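Local coordinates for adenosine monophosphate-protein transferase vopS (Vibrio parahaemolyticus, PDB 3LET) that transfers AMP from ATP onto a threonine of the host Rho GTPases RhoA, Rac and Cdc42, blocking effector binding and actin assembly in infected cells, at residues 29-34 and 40-45; 64-69 and 97-102; 144-149 and 264-269; 174-179 and 188-193. One frame throughout, in Å; residues are numbered along the deposited sequence.

Contact 1 (29-34 and 40-45)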
loop_
_atom_site.group_PDB
_atom_site.type_symbol
_atom_site.label_atom_id
_atom_site.label_comp_id
_atom_site.label_asym_id
_atom_site.label_seq_id
_atom_site.Cartn_x
_atom_site.Cartn_y
_atom_site.Cartn_z
ATOM N N MET A 29 -22.903 8.840 -25.182
ATOM C CA MET A 29 -24.333 8.681 -24.945
ATOM C C MET A 29 -24.950 9.934 -24.321
ATOM O O MET A 29 -26.005 10.387 -24.753
ATOM C CB MET A 29 -24.593 7.467 -24.047
ATOM C CG MET A 29 -24.262 6.135 -24.708
ATOM S SD MET A 29 -24.595 4.698 -23.671
ATOM C CE MET A 29 -26.380 4.767 -23.529
ATOM N N LEU A 30 -24.291 10.502 -23.316
ATOM C CA LEU A 30 -24.848 11.642 -22.579
ATOM C C LEU A 30 -24.809 12.909 -23.415
ATOM O O LEU A 30 -25.731 13.720 -23.371
ATOM C CB LEU A 30 -24.083 11.875 -21.270
ATOM C CG LEU A 30 -24.596 13.018 -20.375
ATOM C CD1 LEU A 30 -26.088 12.838 -20.003
ATOM C CD2 LEU A 30 -23.745 13.138 -19.126
ATOM N N PHE A 31 -23.744 13.070 -24.184
ATOM C CA PHE A 31 -23.533 14.281 -24.953
ATOM C C PHE A 31 -24.057 14.123 -26.384
ATOM O O PHE A 31 -24.005 15.059 -27.184
ATOM C CB PHE A 31 -22.050 14.634 -24.957
ATOM C CG PHE A 31 -21.493 14.949 -23.589
ATOM C CD1 PHE A 31 -22.340 15.307 -22.538
ATOM C CD2 PHE A 31 -20.132 14.951 -23.369
ATOM C CE1 PHE A 31 -21.829 15.624 -21.272
ATOM C CE2 PHE A 31 -19.602 15.255 -22.104
ATOM C CZ PHE A 31 -20.456 15.607 -21.053
ATOM N N LYS A 32 -24.567 12.937 -26.694
ATOM C CA LYS A 32 -25.080 12.656 -28.027
ATOM C C LYS A 32 -24.038 13.016 -29.072
ATOM O O LYS A 32 -24.321 13.766 -30.011
ATOM C CB LYS A 32 -26.358 13.455 -28.263
ATOM C CG LYS A 32 -27.401 13.251 -27.183
ATOM C CD LYS A 32 -28.473 14.325 -27.232
ATOM C CE LYS A 32 -29.724 13.884 -26.491
ATOM N NZ LYS A 32 -29.433 13.459 -25.089
ATOM N N ASP A 33 -22.827 12.495 -28.897
ATOM C CA ASP A 33 -21.734 12.806 -29.802
ATOM C C ASP A 33 -20.858 11.593 -30.035
ATOM O O ASP A 33 -20.000 11.260 -29.212
ATOM C CB ASP A 33 -20.884 13.947 -29.250
ATOM C CG ASP A 33 -19.930 14.511 -30.287
ATOM O OD1 ASP A 33 -19.935 13.999 -31.430
ATOM O OD2 ASP A 33 -19.175 15.455 -29.960
ATOM N N ALA A 34 -21.055 10.959 -31.183
ATOM C CA ALA A 34 -20.349 9.731 -31.519
ATOM C C ALA A 34 -18.912 10.022 -31.940
ATOM O O ALA A 34 -18.126 9.104 -32.140
ATOM C CB ALA A 34 -21.086 9.004 -32.627
ATOM N N SER A 40 -9.959 12.308 -23.087
ATOM C CA SER A 40 -9.669 13.740 -23.250
ATOM C C SER A 40 -10.784 14.437 -24.022
ATOM O O SER A 40 -11.191 15.539 -23.658
ATOM C CB SER A 40 -8.328 13.962 -23.948
ATOM O OG SER A 40 -7.278 13.446 -23.133
ATOM N N ASP A 41 -11.271 13.809 -25.090
ATOM C CA ASP A 41 -12.388 14.379 -25.878
ATOM C C ASP A 41 -13.613 14.596 -24.992
ATOM O O ASP A 41 -14.318 15.600 -25.133
ATOM C CB ASP A 41 -12.809 13.459 -27.027
ATOM C CG ASP A 41 -11.779 13.368 -28.143
ATOM O OD1 ASP A 41 -10.835 14.192 -28.192
ATOM O OD2 ASP A 41 -11.930 12.451 -28.980
ATOM N N VAL A 42 -13.895 13.626 -24.115
ATOM C CA VAL A 42 -15.018 13.749 -23.181
ATOM C C VAL A 42 -14.829 14.943 -22.244
ATOM O O VAL A 42 -15.739 15.766 -22.089
ATOM C CB VAL A 42 -15.227 12.456 -22.371
ATOM C CG1 VAL A 42 -16.243 12.666 -21.221
ATOM C CG2 VAL A 42 -15.676 11.336 -23.305
ATOM N N LEU A 43 -13.643 15.081 -21.654
ATOM C CA LEU A 43 -13.406 16.223 -20.765
ATOM C C LEU A 43 -13.502 17.535 -21.522
ATOM O O LEU A 43 -14.050 18.500 -21.009
ATOM C CB LEU A 43 -12.028 16.116 -20.079
ATOM C CG LEU A 43 -12.022 14.976 -19.063
ATOM C CD1 LEU A 43 -10.569 14.621 -18.706
ATOM C CD2 LEU A 43 -12.829 15.347 -17.814
ATOM N N ASN A 44 -12.990 17.556 -22.746
ATOM C CA ASN A 44 -13.018 18.784 -23.551
ATOM C C ASN A 44 -14.457 19.230 -23.881
ATOM O O ASN A 44 -14.723 20.412 -24.130
ATOM C CB ASN A 44 -12.231 18.567 -24.822
ATOM C CG ASN A 44 -10.734 18.567 -24.583
ATOM O OD1 ASN A 44 -10.256 19.070 -23.563
ATOM N ND2 ASN A 44 -9.988 18.010 -25.518
ATOM N N ALA A 45 -15.380 18.281 -23.852
ATOM C CA ALA A 45 -16.797 18.563 -24.106
ATOM C C ALA A 45 -17.484 19.306 -22.958
ATOM O O ALA A 45 -18.500 19.977 -23.173
ATOM C CB ALA A 45 -17.544 17.271 -24.423
#

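Contact 2 (64-69 and 97-102)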
loop_
_atom_site.group_PDB
_atom_site.type_symbol
_atom_site.label_atom_id
_atom_site.label_comp_id
_atom_site.label_asym_id
_atom_site.label_seq_id
_atom_site.Cartn_x
_atom_site.Cartn_y
_atom_site.Cartn_z
ATOM N N LEU A 64 -19.146 11.233 -14.433
ATOM C CA LEU A 64 -18.510 11.154 -15.734
ATOM C C LEU A 64 -17.177 11.895 -15.733
ATOM O O LEU A 64 -16.208 11.390 -16.278
ATOM C CB LEU A 64 -19.430 11.727 -16.805
ATOM C CG LEU A 64 -18.866 11.735 -18.228
ATOM C CD1 LEU A 64 -18.473 10.320 -18.713
ATOM C CD2 LEU A 64 -19.861 12.386 -19.211
ATOM N N ALA A 65 -17.108 13.059 -15.086
ATOM C CA ALA A 65 -15.837 13.779 -15.019
ATOM C C ALA A 65 -14.801 12.942 -14.286
ATOM O O ALA A 65 -13.635 12.860 -14.687
ATOM C CB ALA A 65 -16.003 15.143 -14.343
ATOM N N GLU A 66 -15.226 12.330 -13.187
ATOM C CA GLU A 66 -14.319 11.500 -12.416
ATOM C C GLU A 66 -13.848 10.304 -13.250
ATOM O O GLU A 66 -12.652 9.981 -13.265
ATOM C CB GLU A 66 -15.033 11.045 -11.143
ATOM C CG GLU A 66 -14.208 10.142 -10.277
ATOM C CD GLU A 66 -14.988 9.686 -9.059
ATOM O OE1 GLU A 66 -15.457 10.558 -8.302
ATOM O OE2 GLU A 66 -15.134 8.462 -8.875
ATOM N N ARG A 67 -14.762 9.626 -13.930
ATOM C CA ARG A 67 -14.361 8.492 -14.780
ATOM C C ARG A 67 -13.361 8.919 -15.852
ATOM O O ARG A 67 -12.365 8.216 -16.105
ATOM C CB ARG A 67 -15.567 7.856 -15.490
ATOM C CG ARG A 67 -16.558 7.146 -14.603
ATOM C CD ARG A 67 -17.675 6.528 -15.454
ATOM N NE ARG A 67 -17.230 5.330 -16.161
ATOM C CZ ARG A 67 -17.989 4.619 -16.995
ATOM N NH1 ARG A 67 -19.231 4.985 -17.262
ATOM N NH2 ARG A 67 -17.502 3.536 -17.574
ATOM N N ALA A 68 -13.621 10.057 -16.509
ATOM C CA ALA A 68 -12.777 10.459 -17.643
ATOM C C ALA A 68 -11.407 10.924 -17.142
ATOM O O ALA A 68 -10.362 10.584 -17.726
ATOM C CB ALA A 68 -13.439 11.598 -18.475
ATOM N N MET A 69 -11.398 11.689 -16.056
ATOM C CA MET A 69 -10.114 12.083 -15.437
ATOM C C MET A 69 -9.286 10.889 -15.000
ATOM O O MET A 69 -8.052 10.852 -15.200
ATOM C CB MET A 69 -10.383 12.948 -14.234
ATOM C CG MET A 69 -11.022 14.213 -14.718
ATOM S SD MET A 69 -9.704 15.333 -14.940
ATOM C CE MET A 69 -10.044 16.151 -13.382
ATOM N N ARG A 97 -8.853 8.244 -6.048
ATOM C CA ARG A 97 -8.780 9.111 -4.852
ATOM C C ARG A 97 -8.073 10.438 -5.131
ATOM O O ARG A 97 -8.467 11.482 -4.594
ATOM C CB ARG A 97 -8.046 8.399 -3.693
ATOM C CG ARG A 97 -8.755 7.174 -3.174
ATOM C CD ARG A 97 -10.218 7.444 -2.869
ATOM N NE ARG A 97 -10.395 8.270 -1.678
ATOM C CZ ARG A 97 -10.687 7.804 -0.465
ATOM N NH1 ARG A 97 -10.831 6.501 -0.257
ATOM N NH2 ARG A 97 -10.835 8.652 0.546
ATOM N N VAL A 98 -7.038 10.409 -5.973
ATOM C CA VAL A 98 -6.324 11.626 -6.339
ATOM C C VAL A 98 -7.254 12.518 -7.156
ATOM O O VAL A 98 -7.309 13.732 -6.948
ATOM C CB VAL A 98 -5.020 11.271 -7.092
ATOM C CG1 VAL A 98 -4.422 12.475 -7.844
ATOM C CG2 VAL A 98 -3.989 10.707 -6.060
ATOM N N VAL A 99 -8.006 11.912 -8.065
ATOM C CA VAL A 99 -8.975 12.685 -8.885
ATOM C C VAL A 99 -10.044 13.313 -8.004
ATOM O O VAL A 99 -10.440 14.474 -8.190
ATOM C CB VAL A 99 -9.665 11.786 -9.936
ATOM C CG1 VAL A 99 -10.920 12.508 -10.554
ATOM C CG2 VAL A 99 -8.687 11.442 -11.012
ATOM N N LYS A 100 -10.525 12.559 -7.026
ATOM C CA LYS A 100 -11.502 13.115 -6.091
ATOM C C LYS A 100 -10.912 14.289 -5.341
ATOM O O LYS A 100 -11.614 15.267 -5.069
ATOM C CB LYS A 100 -12.018 12.037 -5.106
ATOM C CG LYS A 100 -12.999 11.060 -5.767
ATOM C CD LYS A 100 -13.434 9.940 -4.826
ATOM C CE LYS A 100 -14.472 9.025 -5.475
ATOM N NZ LYS A 100 -15.813 9.661 -5.566
ATOM N N ASP A 101 -9.630 14.211 -4.999
ATOM C CA ASP A 101 -9.028 15.224 -4.125
ATOM C C ASP A 101 -8.529 16.427 -4.890
ATOM O O ASP A 101 -8.559 17.534 -4.370
ATOM C CB ASP A 101 -7.837 14.648 -3.344
ATOM C CG ASP A 101 -8.272 13.716 -2.219
ATOM O OD1 ASP A 101 -9.496 13.639 -1.969
ATOM O OD2 ASP A 101 -7.396 13.071 -1.586
ATOM N N TYR A 102 -8.054 16.202 -6.114
ATOM C CA TYR A 102 -7.347 17.242 -6.867
ATOM C C TYR A 102 -8.009 17.584 -8.199
ATOM O O TYR A 102 -7.628 18.550 -8.842
ATOM C CB TYR A 102 -5.937 16.770 -7.195
ATOM C CG TYR A 102 -5.040 16.646 -5.991
ATOM C CD1 TYR A 102 -4.355 17.749 -5.497
ATOM C CD2 TYR A 102 -4.862 15.416 -5.360
ATOM C CE1 TYR A 102 -3.506 17.640 -4.403
ATOM C CE2 TYR A 102 -4.015 15.294 -4.244
ATOM C CZ TYR A 102 -3.344 16.417 -3.784
ATOM O OH TYR A 102 -2.513 16.319 -2.698
#

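Contact 3 (144-149 and 264-269)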
loop_
_atom_site.group_PDB
_atom_site.type_symbol
_atom_site.label_atom_id
_atom_site.label_comp_id
_atom_site.label_asym_id
_atom_site.label_seq_id
_atom_site.Cartn_x
_atom_site.Cartn_y
_atom_site.Cartn_z
ATOM N N THR A 144 22.796 -7.528 0.373
ATOM C CA THR A 144 23.603 -7.160 1.528
ATOM C C THR A 144 23.795 -8.413 2.366
ATOM O O THR A 144 22.937 -9.294 2.325
ATOM C CB THR A 144 22.876 -6.088 2.353
ATOM O OG1 THR A 144 22.508 -5.004 1.491
ATOM C CG2 THR A 144 23.755 -5.562 3.455
ATOM N N ASP A 145 24.905 -8.520 3.107
ATOM C CA ASP A 145 25.083 -9.637 4.037
ATOM C C ASP A 145 24.285 -9.399 5.324
ATOM O O ASP A 145 24.680 -8.604 6.187
ATOM C CB ASP A 145 26.571 -9.844 4.367
ATOM C CG ASP A 145 26.811 -11.038 5.292
ATOM O OD1 ASP A 145 25.830 -11.649 5.771
ATOM O OD2 ASP A 145 27.994 -11.368 5.546
ATOM N N LEU A 146 23.163 -10.092 5.458
ATOM C CA LEU A 146 22.282 -9.888 6.587
ATOM C C LEU A 146 22.686 -10.746 7.785
ATOM O O LEU A 146 21.921 -10.898 8.724
ATOM C CB LEU A 146 20.824 -10.195 6.195
ATOM C CG LEU A 146 20.306 -9.450 4.967
ATOM C CD1 LEU A 146 18.907 -9.946 4.623
ATOM C CD2 LEU A 146 20.294 -7.929 5.190
ATOM N N ASN A 147 23.893 -11.295 7.764
ATOM C CA ASN A 147 24.347 -12.112 8.888
ATOM C C ASN A 147 25.489 -11.444 9.632
ATOM O O ASN A 147 25.945 -11.960 10.643
ATOM C CB ASN A 147 24.783 -13.502 8.417
ATOM C CG ASN A 147 23.746 -14.178 7.546
ATOM O OD1 ASN A 147 22.567 -14.249 7.899
ATOM N ND2 ASN A 147 24.182 -14.684 6.396
ATOM N N GLN A 148 25.965 -10.306 9.132
ATOM C CA GLN A 148 27.080 -9.615 9.780
ATOM C C GLN A 148 26.675 -8.228 10.271
ATOM O O GLN A 148 25.637 -7.713 9.902
ATOM C CB GLN A 148 28.265 -9.504 8.818
ATOM C CG GLN A 148 28.000 -8.650 7.595
ATOM C CD GLN A 148 29.271 -8.354 6.799
ATOM O OE1 GLN A 148 29.437 -7.256 6.268
ATOM N NE2 GLN A 148 30.172 -9.334 6.718
ATOM N N GLY A 149 27.497 -7.637 11.125
ATOM C CA GLY A 149 27.318 -6.252 11.524
ATOM C C GLY A 149 26.083 -6.013 12.375
ATOM O O GLY A 149 25.865 -6.715 13.374
ATOM N N GLY A 264 12.506 -13.791 7.304
ATOM C CA GLY A 264 11.874 -12.945 8.301
ATOM C C GLY A 264 12.314 -11.493 8.164
ATOM O O GLY A 264 11.529 -10.560 8.306
ATOM N N LYS A 265 13.605 -11.296 7.927
ATOM C CA LYS A 265 14.153 -9.947 7.782
ATOM C C LYS A 265 13.533 -9.209 6.608
ATOM O O LYS A 265 13.254 -8.011 6.700
ATOM C CB LYS A 265 15.677 -10.011 7.591
ATOM C CG LYS A 265 16.367 -10.455 8.853
ATOM C CD LYS A 265 17.884 -10.370 8.699
ATOM C CE LYS A 265 18.579 -11.495 9.429
ATOM N NZ LYS A 265 18.814 -11.105 10.814
ATOM N N HIS A 266 13.378 -9.910 5.496
ATOM C CA HIS A 266 12.824 -9.294 4.290
ATOM C C HIS A 266 11.352 -8.967 4.482
ATOM O O HIS A 266 10.870 -7.964 3.975
ATOM C CB HIS A 266 12.986 -10.213 3.080
ATOM C CG HIS A 266 14.391 -10.285 2.575
ATOM N ND1 HIS A 266 14.913 -9.343 1.717
ATOM C CD2 HIS A 266 15.389 -11.169 2.820
ATOM C CE1 HIS A 266 16.172 -9.648 1.443
ATOM N NE2 HIS A 266 16.486 -10.754 2.096
ATOM N N LEU A 267 10.630 -9.810 5.212
ATOM C CA LEU A 267 9.230 -9.490 5.497
ATOM C C LEU A 267 9.091 -8.299 6.431
ATOM O O LEU A 267 8.267 -7.420 6.214
ATOM C CB LEU A 267 8.512 -10.715 6.072
ATOM C CG LEU A 267 8.385 -11.853 5.032
ATOM C CD1 LEU A 267 7.777 -13.061 5.748
ATOM C CD2 LEU A 267 7.510 -11.437 3.819
ATOM N N PHE A 268 9.898 -8.280 7.477
ATOM C CA PHE A 268 9.927 -7.162 8.429
ATOM C C PHE A 268 10.236 -5.855 7.690
ATOM O O PHE A 268 9.561 -4.837 7.878
ATOM C CB PHE A 268 11.012 -7.456 9.494
ATOM C CG PHE A 268 11.253 -6.317 10.457
ATOM C CD1 PHE A 268 10.652 -6.311 11.722
ATOM C CD2 PHE A 268 12.096 -5.263 10.100
ATOM C CE1 PHE A 268 10.854 -5.296 12.588
ATOM C CE2 PHE A 268 12.316 -4.232 10.979
ATOM C CZ PHE A 268 11.682 -4.234 12.229
ATOM N N ALA A 269 11.269 -5.872 6.851
ATOM C CA ALA A 269 11.677 -4.676 6.113
ATOM C C ALA A 269 10.558 -4.210 5.189
ATOM O O ALA A 269 10.299 -3.011 5.049
ATOM C CB ALA A 269 12.959 -4.974 5.262
#

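Contact 4 (174-179 and 188-193)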
loop_
_atom_site.group_PDB
_atom_site.type_symbol
_atom_site.label_atom_id
_atom_site.label_comp_id
_atom_site.label_asym_id
_atom_site.label_seq_id
_atom_site.Cartn_x
_atom_site.Cartn_y
_atom_site.Cartn_z
ATOM N N ALA A 174 7.285 -13.252 23.597
ATOM C CA ALA A 174 7.776 -12.242 24.533
ATOM C C ALA A 174 8.403 -11.040 23.854
ATOM O O ALA A 174 8.254 -9.901 24.316
ATOM C CB ALA A 174 8.818 -12.870 25.502
ATOM N N TRP A 175 9.129 -11.306 22.773
ATOM C CA TRP A 175 9.824 -10.263 22.029
ATOM C C TRP A 175 8.792 -9.356 21.386
ATOM O O TRP A 175 8.882 -8.139 21.499
ATOM C CB TRP A 175 10.716 -10.879 20.964
ATOM C CG TRP A 175 11.348 -9.853 20.052
ATOM C CD1 TRP A 175 12.302 -8.900 20.376
ATOM C CD2 TRP A 175 11.105 -9.723 18.661
ATOM N NE1 TRP A 175 12.639 -8.178 19.246
ATOM C CE2 TRP A 175 11.925 -8.670 18.187
ATOM C CE3 TRP A 175 10.278 -10.406 17.757
ATOM C CZ2 TRP A 175 11.908 -8.274 16.855
ATOM C CZ3 TRP A 175 10.280 -10.009 16.435
ATOM C CH2 TRP A 175 11.079 -8.953 16.006
ATOM N N ILE A 176 7.815 -9.954 20.722
ATOM C CA ILE A 176 6.775 -9.148 20.063
ATOM C C ILE A 176 6.000 -8.333 21.114
ATOM O O ILE A 176 5.770 -7.136 20.955
ATOM C CB ILE A 176 5.800 -10.047 19.261
ATOM C CG1 ILE A 176 6.551 -10.847 18.188
ATOM C CG2 ILE A 176 4.716 -9.174 18.578
ATOM C CD1 ILE A 176 5.720 -11.988 17.580
ATOM N N ILE A 177 5.594 -9.001 22.190
ATOM C CA ILE A 177 4.778 -8.390 23.228
ATOM C C ILE A 177 5.514 -7.206 23.818
ATOM O O ILE A 177 4.924 -6.148 24.024
ATOM C CB ILE A 177 4.426 -9.417 24.339
ATOM C CG1 ILE A 177 3.355 -10.382 23.821
ATOM C CG2 ILE A 177 3.921 -8.708 25.629
ATOM C CD1 ILE A 177 3.191 -11.700 24.668
ATOM N N ASN A 178 6.816 -7.368 24.058
ATOM C CA ASN A 178 7.619 -6.307 24.654
ATOM C C ASN A 178 7.806 -5.113 23.732
ATOM O O ASN A 178 7.735 -3.950 24.164
ATOM C CB ASN A 178 8.993 -6.842 25.032
ATOM C CG ASN A 178 9.835 -5.805 25.734
ATOM O OD1 ASN A 178 9.588 -5.468 26.887
ATOM N ND2 ASN A 178 10.824 -5.281 25.032
ATOM N N ALA A 179 8.004 -5.399 22.455
ATOM C CA ALA A 179 8.196 -4.346 21.469
ATOM C C ALA A 179 6.925 -3.503 21.268
ATOM O O ALA A 179 7.013 -2.309 20.946
ATOM C CB ALA A 179 8.677 -4.947 20.143
ATOM N N GLU A 188 -2.116 -11.747 25.123
ATOM C CA GLU A 188 -2.562 -13.107 24.903
ATOM C C GLU A 188 -2.931 -13.371 23.442
ATOM O O GLU A 188 -2.701 -14.465 22.917
ATOM C CB GLU A 188 -3.789 -13.419 25.781
ATOM C CG GLU A 188 -3.500 -13.450 27.249
ATOM C CD GLU A 188 -4.689 -13.946 28.036
ATOM O OE1 GLU A 188 -5.833 -13.647 27.625
ATOM O OE2 GLU A 188 -4.482 -14.639 29.053
ATOM N N ASN A 189 -3.503 -12.376 22.785
ATOM C CA ASN A 189 -3.885 -12.522 21.373
ATOM C C ASN A 189 -2.628 -12.663 20.504
ATOM O O ASN A 189 -2.562 -13.495 19.602
ATOM C CB ASN A 189 -4.688 -11.297 20.914
ATOM C CG ASN A 189 -5.189 -11.419 19.477
ATOM O OD1 ASN A 189 -5.770 -12.430 19.093
ATOM N ND2 ASN A 189 -4.995 -10.363 18.690
ATOM N N ILE A 190 -1.631 -11.830 20.777
ATOM C CA ILE A 190 -0.349 -11.923 20.056
ATOM C C ILE A 190 0.222 -13.344 20.194
ATOM O O ILE A 190 0.647 -13.952 19.211
ATOM C CB ILE A 190 0.653 -10.904 20.606
ATOM C CG1 ILE A 190 0.225 -9.490 20.190
ATOM C CG2 ILE A 190 2.072 -11.235 20.116
ATOM C CD1 ILE A 190 0.918 -8.345 20.968
ATOM N N THR A 191 0.249 -13.862 21.418
ATOM C CA THR A 191 0.747 -15.221 21.646
ATOM C C THR A 191 -0.074 -16.296 20.912
ATOM O O THR A 191 0.489 -17.181 20.259
ATOM C CB THR A 191 0.744 -15.550 23.129
ATOM O OG1 THR A 191 1.569 -14.600 23.809
ATOM C CG2 THR A 191 1.294 -16.974 23.349
ATOM N N SER A 192 -1.404 -16.218 20.993
ATOM C CA SER A 192 -2.247 -17.202 20.294
ATOM C C SER A 192 -2.042 -17.156 18.783
ATOM O O SER A 192 -1.962 -18.205 18.141
ATOM C CB SER A 192 -3.740 -16.983 20.568
ATOM O OG SER A 192 -3.995 -16.876 21.957
ATOM N N LEU A 193 -1.978 -15.952 18.218
ATOM C CA LEU A 193 -1.831 -15.813 16.767
ATOM C C LEU A 193 -0.483 -16.349 16.324
ATOM O O LEU A 193 -0.352 -16.960 15.271
ATOM C CB LEU A 193 -2.012 -14.356 16.301
ATOM C CG LEU A 193 -3.465 -13.846 16.280
ATOM C CD1 LEU A 193 -3.523 -12.332 16.043
ATOM C CD2 LEU A 193 -4.284 -14.578 15.213
#

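Contact 1 (29-34 and 40-45)
Phe31 carries this contact from the side of 29-34, bringing its ring up to Ala45 and Val42 of the helix in 40-45. Just before it, Leu30 ends helix 23-30 and packs on Leu61 of helix 58-75. At Phe31 the chain is leaving the helix. Its CG lies opposite the carbonyl carbon, on the side of the backbone N (chi1 -63°), which sends the ring toward helix 39-45. One side of the six-membered ring does the touching: CD2 approaches Ala45 CB at 3.6 Å, and CE2 approaches the same methyl at 3.7 Å. The methyl comes in obliquely to the ring. Alanine suits this place, since its single carbon lets the broad ring draw close to the helix. At the ring edge and near its plane sits Val42 O, 3.9 Å from Phe31 CE2, while the CG1 branch of Val42 is looser at 4.3 Å from that same carbon. The two segments belong to consecutive helices of the VopS N-terminal domain, 23-30 and 39-45, joined by a short link, and the ring of Phe31 packs from the start of that link onto helix 39-45. Leu36, Leu49 and Leu61 also touch this ring, giving it an apolar surround. Lys32 follows with positive phi, the left-handed conformation that breaks the helix and redirects the chain. Asp33 then braces the link locally, its OD1 accepting a hydrogen bond from Asn35 N, and Asp41 OD2 likewise accepts one from Lys37 N.

Contact 2 (64-69 and 97-102)
Glu66 and Lys100 join their two helices by a salt bridge, with Lys100 NZ giving a hydrogen bond to Glu66 OE1 at 2.9 Å. The ammonium comes to the syn side of that oxygen, 24° out of the carboxylate plane; the other oxygen, OE2, stands farther from NZ at 3.6 Å. Long side chains suit these places, because neither CB points at the opposite helix and the charged ends must reach across to meet. Glu66 does so with an extended chain, whereas Lys100 bends at its last torsion (chi4 -74°) and brings NZ back to the acid. Beside this pair lies the apolar part of the contact. Val99 sends both branches to Met69 CB, CG1 at 3.7 Å and CG2 at 3.9 Å. CG1 also rests 4.0 Å from Glu66 CA, so a compact beta-branched residue fits against the backbone of the facing helix. The segment axes approach to 9.6 Å with their directions 124° apart, and four residues touch across them. Further out, Met120 of helix 113-139 touches both Met69 and Val99, and Leu43 of helix 39-45 packs on Met69, placing helix 58-75 among three other helices of the N-terminal domain.

Contact 3 (144-149 and 264-269)
An Asx turn within a type I beta turn, running from Asp145 to Gln148, presents Leu146 to Lys265 and His266 on helix 260-274 of the Fic domain. Asp145 OD1 accepts a hydrogen bond from Asn147 N at 2.8 Å, with an N-H...O angle of 154°, and the donor reaches it from above the carboxylate plane. The short acidic side chain is well suited to tying its own backbone into the turn. Leu146 then reaches across in two ways. Its CD1 methyl comes 3.6 Å from His266 NE2, oblique to the imidazole, the two side chains crossing at about a right angle. Its CB and carbonyl O lie along the lysine stem: Leu146 CB is 3.9 Å from Lys265 CD, and Leu146 O is 3.5 Å from Lys265 CE. Lysine combines a long apolar stem with a polar tip, and bends at chi3 (-144°) and chi4 (-87°) carry NZ to a hydrogen bond with Tyr151 O, farther along the same loop. This bond anchors the loop to the helix, while the leucine contacts both the lysine stem and the imidazole. Around the contact, Leu310 of helix 304-311 touches Lys265 and Leu253 of helix 238-255 touches His266, seating helix 260-274 between its neighbours beneath the loop.

Contact 4 (174-179 and 188-193)
No flat group enters the meeting of Ile176 and Ile177 with Ile190 and Thr191; the indole of Trp175 takes no part and lies in an aromatic cluster, edge-to-face with Phe160 and at strongly tilted planes to Tyr289 and Phe299. The contact itself is made by branched side chains. At its middle is the CG2 methyl of Ile190, which is anti to the backbone N, and this puts it against both isoleucines of the facing helix. It meets Ile176 CG2 at 3.7 Å and Ile177 CG1 at 4.0 Å, wedged between consecutive isoleucines. Isoleucine serves well here because its longer branch can meet two neighbours in succession: in Ile177, CG1 touches Ile190 and, with the branch extending onward (chi2 164°), CD1 comes 3.4 Å from Thr191 OG1. That hydroxyl hydrogen-bonds to Ala187 O one turn back in its own helix, which lets threonine sit beside a methyl group with its polar atom satisfied. The segment axes pass 9.6 Å apart with directions differing by 146°. This is an antiparallel helical hairpin, helix 168-179 turning back through a short link into helix 184-199. It lies against helix 281-295, where Ile176 packs on Ala290 and Ile190 on Arg283, and whose Arg286, probably an ATP-binding residue, comes about 4 Å from Ile176 between nearest side-chain atoms.

The four contacts fall into two pairs on opposite sides of the centre of a largely helical chain. Contacts 1 and 2, with centres 16 Å apart, share one packed interior in the N-terminal domain: Leu43 CG meets Ala68 CB at 3.7 Å, and Phe31 CZ meets Leu64 CD2 at 3.8 Å. Contacts 3 and 4 lie 22 Å apart between centres and do not touch. They lie at different distances from Arg286, probably an ATP-binding residue: contact 4 is beside it, whereas the side chain of Lys265 in contact 3 is about 11 Å from that of Arg286. Contact 1 is 57 Å from contact 4 between centres, yet its Phe31 side chain is about 4 Å from that of Leu49, also inferred to bind ATP.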